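Local coordinates for protein terminase large subunit (PDB 5M1P) that packages viral DNA into empty capsids as an ATP-driven motor and cuts the genome with a metal-dependent nuclease domain to start and end packaging, at residues S6-L11 against S130-L135; R157-A162 against V167-G172. All coordinates share one frame; numbering follows the deposited sequence.

Interaction 1: residues S6-L11 against S130-L135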
loop_
_atom_site.group_PDB
_atom_site.type_symbol
_atom_site.label_atom_id
_atom_site.label_comp_id
_atom_site.label_asym_id
_atom_site.label_seq_id
_atom_site.Cartn_x
_atom_site.Cartn_y
_atom_site.Cartn_z
ATOM N N SER A 6 5.058 14.373 -12.746
ATOM C CA SER A 6 4.496 13.059 -12.402
ATOM C C SER A 6 5.568 12.096 -11.960
ATOM O O SER A 6 6.620 11.999 -12.588
ATOM C CB SER A 6 3.808 12.419 -13.609
ATOM O OG SER A 6 2.716 13.182 -14.049
ATOM N N VAL A 7 5.299 11.373 -10.880
ATOM C CA VAL A 7 6.154 10.283 -10.455
ATOM C C VAL A 7 5.884 9.039 -11.297
ATOM O O VAL A 7 6.815 8.373 -11.747
ATOM C CB VAL A 7 5.938 9.987 -8.964
ATOM C CG1 VAL A 7 6.654 8.724 -8.542
ATOM C CG2 VAL A 7 6.410 11.165 -8.125
ATOM N N PHE A 8 4.611 8.718 -11.500
ATOM C CA PHE A 8 4.254 7.482 -12.191
ATOM C C PHE A 8 4.048 7.727 -13.678
ATOM O O PHE A 8 2.938 7.686 -14.198
ATOM C CB PHE A 8 3.064 6.820 -11.510
ATOM C CG PHE A 8 3.361 6.411 -10.095
ATOM C CD1 PHE A 8 4.289 5.404 -9.839
ATOM C CD2 PHE A 8 2.773 7.065 -9.018
ATOM C CE1 PHE A 8 4.595 5.035 -8.547
ATOM C CE2 PHE A 8 3.084 6.706 -7.728
ATOM C CZ PHE A 8 3.985 5.684 -7.490
ATOM N N SER A 9 5.167 7.941 -14.359
ATOM C CA SER A 9 5.170 8.175 -15.800
ATOM C C SER A 9 4.711 6.945 -16.578
ATOM O O SER A 9 4.266 7.083 -17.714
ATOM C CB SER A 9 6.566 8.603 -16.265
ATOM O OG SER A 9 7.555 7.715 -15.817
ATOM N N GLY A 10 4.796 5.761 -15.956
ATOM C CA GLY A 10 4.321 4.520 -16.566
ATOM C C GLY A 10 2.903 4.114 -16.240
ATOM O O GLY A 10 2.574 2.946 -16.394
ATOM N N LEU A 11 2.044 5.057 -15.845
ATOM C CA LEU A 11 0.639 4.760 -15.502
ATOM C C LEU A 11 -0.117 4.099 -16.659
ATOM O O LEU A 11 -1.019 3.288 -16.441
ATOM C CB LEU A 11 -0.084 6.041 -15.050
ATOM C CG LEU A 11 -1.327 5.930 -14.165
ATOM C CD1 LEU A 11 -0.984 5.278 -12.838
ATOM C CD2 LEU A 11 -1.931 7.301 -13.919
ATOM N N SER A 130 10.373 4.386 -6.332
ATOM C CA SER A 130 11.091 4.097 -7.572
ATOM C C SER A 130 10.921 2.629 -7.974
ATOM O O SER A 130 10.737 2.338 -9.149
ATOM C CB SER A 130 12.570 4.475 -7.476
ATOM O OG SER A 130 13.245 3.719 -6.500
ATOM N N ASN A 131 10.936 1.716 -7.007
ATOM C CA ASN A 131 10.675 0.326 -7.292
ATOM C C ASN A 131 9.274 0.139 -7.878
ATOM O O ASN A 131 9.115 -0.545 -8.892
ATOM C CB ASN A 131 10.847 -0.512 -6.029
ATOM C CG ASN A 131 10.610 -1.980 -6.286
ATOM O OD1 ASN A 131 11.358 -2.608 -7.029
ATOM N ND2 ASN A 131 9.554 -2.529 -5.695
ATOM N N LEU A 132 8.265 0.725 -7.246
ATOM C CA LEU A 132 6.898 0.622 -7.745
ATOM C C LEU A 132 6.780 1.205 -9.152
ATOM O O LEU A 132 6.158 0.609 -10.037
ATOM C CB LEU A 132 5.916 1.297 -6.785
ATOM C CG LEU A 132 4.440 1.329 -7.194
ATOM C CD1 LEU A 132 3.883 -0.074 -7.314
ATOM C CD2 LEU A 132 3.610 2.116 -6.196
ATOM N N ALA A 133 7.379 2.373 -9.359
ATOM C CA ALA A 133 7.319 3.044 -10.663
ATOM C C ALA A 133 7.959 2.228 -11.771
ATOM O O ALA A 133 7.422 2.170 -12.883
ATOM C CB ALA A 133 7.997 4.395 -10.587
ATOM N N LEU A 134 9.097 1.605 -11.480
ATOM C CA LEU A 134 9.794 0.787 -12.472
ATOM C C LEU A 134 8.990 -0.453 -12.830
ATOM O O LEU A 134 8.830 -0.779 -14.008
ATOM C CB LEU A 134 11.177 0.378 -11.966
ATOM C CG LEU A 134 11.995 -0.542 -12.883
ATOM C CD1 LEU A 134 12.285 0.145 -14.206
ATOM C CD2 LEU A 134 13.279 -0.964 -12.199
ATOM N N LEU A 135 8.504 -1.165 -11.818
ATOM C CA LEU A 135 7.633 -2.318 -12.055
ATOM C C LEU A 135 6.389 -1.923 -12.853
ATOM O O LEU A 135 5.911 -2.675 -13.704
ATOM C CB LEU A 135 7.202 -2.939 -10.726
ATOM C CG LEU A 135 8.294 -3.701 -9.984
ATOM C CD1 LEU A 135 7.846 -3.981 -8.552
ATOM C CD2 LEU A 135 8.663 -4.995 -10.696
HETATM O O HOH W 1 6.029 4.836 -13.625
#
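CG of Phe-8 is set beside its own backbone N (chi1 -63°), and CG of Leu-132 beside its own carbonyl carbon (chi1 177°). In this setting CD2 of Leu-132 reaches the phenylalanine ring. The contact packs the N-terminal loop against helix 122-137 of the RNase H-like nuclease fold. The two side chains cross at about a right angle. CD2 of Leu-132 lies 3.8 Å from CZ of Phe-8. The neighbouring helix residue, Ala-133, meets the other end of the same flank: its CB is 3.9 Å from CD1 of Phe-8. Both methyls approach the ring obliquely. The backbone N of Ala-133 lies at the ring edge, in its plane. One face of the ring is covered from within the loop by CG1 of Val-7, 4.0 Å above its centre.

Phe-8 also touches Ile-129 and Met-136 of the same helix, Leu-153 of helix 147-154 and Val-179 of helix 177-186. The buried ring thus lies among three helices. Leu-132 reaches on to Ala-183 and Tyr-186. Its side chain is about 11 Å from that of Asp-42, a ligand of the bound calcium.

Two turns overlap at Phe-8. It is the centre of an inverse gamma turn, closed by a weak bond from Ser-9 N to Val-7 O. It also opens a type I beta turn, in which Leu-11 N bonds to Phe-8 O. The turn brings Gly-10 close to the helix, where one water joins the two backbones. The water accepts from Gly-10 N at 2.8 Å and donates to Ala-133 O at 3.1 Å.

Interaction 2: residues R157-A162 against V167-G172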
loop_
_atom_site.group_PDB
_atom_site.type_symbol
_atom_site.label_atom_id
_atom_site.label_comp_id
_atom_site.label_asym_id
_atom_site.label_seq_id
_atom_site.Cartn_x
_atom_site.Cartn_y
_atom_site.Cartn_z
ATOM N N ARG A 157 3.426 13.334 -7.125
ATOM C CA ARG A 157 4.327 14.208 -7.872
ATOM C C ARG A 157 5.640 14.480 -7.164
ATOM O O ARG A 157 5.772 14.289 -5.953
ATOM C CB ARG A 157 3.658 15.547 -8.152
ATOM C CG ARG A 157 2.260 15.478 -8.710
ATOM C CD ARG A 157 2.139 14.803 -10.063
ATOM N NE ARG A 157 0.736 14.831 -10.475
ATOM C CZ ARG A 157 0.095 15.919 -10.910
ATOM N NH1 ARG A 157 0.712 17.097 -11.017
ATOM N NH2 ARG A 157 -1.189 15.840 -11.230
ATOM N N TYR A 158 6.593 14.965 -7.958
ATOM C CA TYR A 158 7.905 15.385 -7.486
ATOM C C TYR A 158 7.897 16.862 -7.135
ATOM O O TYR A 158 7.383 17.684 -7.885
ATOM C CB TYR A 158 8.959 15.186 -8.575
ATOM C CG TYR A 158 9.346 13.769 -8.862
ATOM C CD1 TYR A 158 10.077 13.034 -7.944
ATOM C CD2 TYR A 158 9.036 13.172 -10.087
ATOM C CE1 TYR A 158 10.483 11.734 -8.224
ATOM C CE2 TYR A 158 9.432 11.870 -10.372
ATOM C CZ TYR A 158 10.145 11.153 -9.429
ATOM O OH TYR A 158 10.549 9.867 -9.684
ATOM N N TYR A 159 8.503 17.185 -5.999
ATOM C CA TYR A 159 8.790 18.558 -5.585
ATOM C C TYR A 159 10.239 18.617 -5.103
ATOM O O TYR A 159 10.928 17.604 -5.074
ATOM C CB TYR A 159 7.814 18.979 -4.491
ATOM C CG TYR A 159 6.389 18.929 -4.962
ATOM C CD1 TYR A 159 5.852 19.981 -5.688
ATOM C CD2 TYR A 159 5.587 17.815 -4.725
ATOM C CE1 TYR A 159 4.550 19.942 -6.148
ATOM C CE2 TYR A 159 4.286 17.763 -5.177
ATOM C CZ TYR A 159 3.772 18.827 -5.894
ATOM O OH TYR A 159 2.488 18.785 -6.367
ATOM N N ARG A 160 10.691 19.816 -4.730
ATOM C CA ARG A 160 12.018 20.016 -4.171
ATOM C C ARG A 160 11.910 20.816 -2.894
ATOM O O ARG A 160 11.131 21.757 -2.821
ATOM C CB ARG A 160 12.926 20.720 -5.191
ATOM C CG ARG A 160 13.373 19.808 -6.335
ATOM C CD ARG A 160 14.553 18.929 -5.949
ATOM N NE ARG A 160 14.712 17.763 -6.825
ATOM C CZ ARG A 160 15.712 16.888 -6.740
ATOM N NH1 ARG A 160 15.778 15.851 -7.579
ATOM N NH2 ARG A 160 16.656 17.033 -5.818
ATOM N N THR A 161 12.698 20.433 -1.895
ATOM C CA THR A 161 12.751 21.152 -0.626
ATOM C C THR A 161 13.564 22.434 -0.807
ATOM O O THR A 161 14.179 22.658 -1.862
ATOM C CB THR A 161 13.366 20.299 0.500
ATOM O OG1 THR A 161 14.742 20.025 0.207
ATOM C CG2 THR A 161 12.603 18.999 0.661
ATOM N N ALA A 162 13.585 23.266 0.229
ATOM C CA ALA A 162 14.308 24.541 0.188
ATOM C C ALA A 162 15.788 24.361 -0.146
ATOM O O ALA A 162 16.343 25.137 -0.925
ATOM C CB ALA A 162 14.155 25.270 1.515
ATOM N N VAL A 167 11.508 15.457 -3.086
ATOM C CA VAL A 167 10.387 15.008 -2.267
ATOM C C VAL A 167 9.301 14.475 -3.208
ATOM O O VAL A 167 9.138 14.966 -4.311
ATOM C CB VAL A 167 9.908 16.109 -1.261
ATOM C CG1 VAL A 167 10.524 17.468 -1.559
ATOM C CG2 VAL A 167 8.399 16.239 -1.188
ATOM N N MET A 168 8.602 13.433 -2.765
ATOM C CA MET A 168 7.474 12.865 -3.493
ATOM C C MET A 168 6.262 12.968 -2.591
ATOM O O MET A 168 6.304 12.528 -1.448
ATOM C CB MET A 168 7.709 11.396 -3.829
ATOM C CG MET A 168 8.911 11.087 -4.703
ATOM S SD MET A 168 9.271 9.314 -4.615
ATOM C CE MET A 168 10.287 9.022 -6.058
ATOM N N ARG A 169 5.181 13.532 -3.112
ATOM C CA ARG A 169 3.938 13.640 -2.365
ATOM C C ARG A 169 2.770 13.917 -3.285
ATOM O O ARG A 169 2.932 14.220 -4.467
ATOM C CB ARG A 169 4.034 14.732 -1.288
ATOM C CG ARG A 169 4.296 16.121 -1.833
ATOM C CD ARG A 169 3.844 17.189 -0.859
ATOM N NE ARG A 169 4.058 18.529 -1.373
ATOM C CZ ARG A 169 5.199 19.201 -1.303
ATOM N NH1 ARG A 169 6.284 18.671 -0.744
ATOM N NH2 ARG A 169 5.247 20.434 -1.792
ATOM N N ALA A 170 1.581 13.843 -2.704
ATOM C CA ALA A 170 0.363 14.192 -3.404
ATOM C C ALA A 170 0.347 15.642 -3.862
ATOM O O ALA A 170 0.784 16.549 -3.160
ATOM C CB ALA A 170 -0.844 13.925 -2.539
ATOM N N TYR A 171 -0.169 15.831 -5.066
ATOM C CA TYR A 171 -0.516 17.140 -5.584
ATOM C C TYR A 171 -1.505 17.836 -4.650
ATOM O O TYR A 171 -2.357 17.194 -4.037
ATOM C CB TYR A 171 -1.150 16.951 -6.961
ATOM C CG TYR A 171 -1.765 18.174 -7.581
ATOM C CD1 TYR A 171 -0.977 19.119 -8.229
ATOM C CD2 TYR A 171 -3.143 18.368 -7.555
ATOM C CE1 TYR A 171 -1.546 20.233 -8.831
ATOM C CE2 TYR A 171 -3.723 19.480 -8.147
ATOM C CZ TYR A 171 -2.925 20.411 -8.773
ATOM O OH TYR A 171 -3.523 21.501 -9.358
ATOM N N GLY A 172 -1.373 19.154 -4.536
ATOM C CA GLY A 172 -2.359 19.963 -3.829
ATOM C C GLY A 172 -2.388 19.602 -2.363
ATOM O O GLY A 172 -1.348 19.606 -1.717
HETATM O O HOH W 2 0.486 21.214 -5.274
#
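Tyr-159 and Arg-169 stack on one face of a two-stranded antiparallel beta hairpin. The guanidinium lies flat on the ring, with planes 4° apart and centres 4.1 Å apart. It sits off-centre, and NH2 of Arg-169 lies over the ring near its rim. CG of Arg-169 is set between its backbone N and carbonyl carbon (chi1 61°), and the chain runs extended from there to NE, which carries the guanidinium across the ring. CG of Arg-169 also packs on CD2 of Tyr-159 at 3.6 Å.

On the other face, Tyr-158 and Met-168 run side by side. CE of Met-168 reaches CE1 of Tyr-158 at 3.5 Å.

Four backbone bonds hold this register. Arg-157 and Arg-169 bond to each other both ways, as do Tyr-159 and Val-167. The straightest runs from Tyr-159 N to Val-167 O, 2.9 Å long with 174° at the hydrogen.

Beyond the strands, CB of Tyr-171 covers one face of the Arg-157 guanidinium. In that group NE bonds to Arg-154 O and NH1 to Asn-5 OD1. Met-168 continues onto Glu-126 and Ile-129 of helix 122-137.

The Tyr-159 and Arg-169 pair is a cation-pi interaction at the protein surface. The ring's pi electrons probably help to stabilise the positive charge of Arg-169.

From the N terminus, the chain first passes through loop 6-11, ahead of strand 15-22. It then builds most of the main sheet before helix 122-137 returns to that loop. Interaction 1 closes this long loop of 118 residues. Interaction 2 comes afterwards and closes a short one, the turn between strands 156-160 and 166-170. The two follow in series and neither nest nor cross. They still touch, because the N-terminal loop packs against both helix and hairpin. Backbone bonds join Asn-5 with Tyr-158 and Val-7 with Phe-156, and CG2 of Val-7 is 3.5 Å from C of Arg-157. Together they tie the N-terminal segment, helix 122-137 and the hairpin to one another.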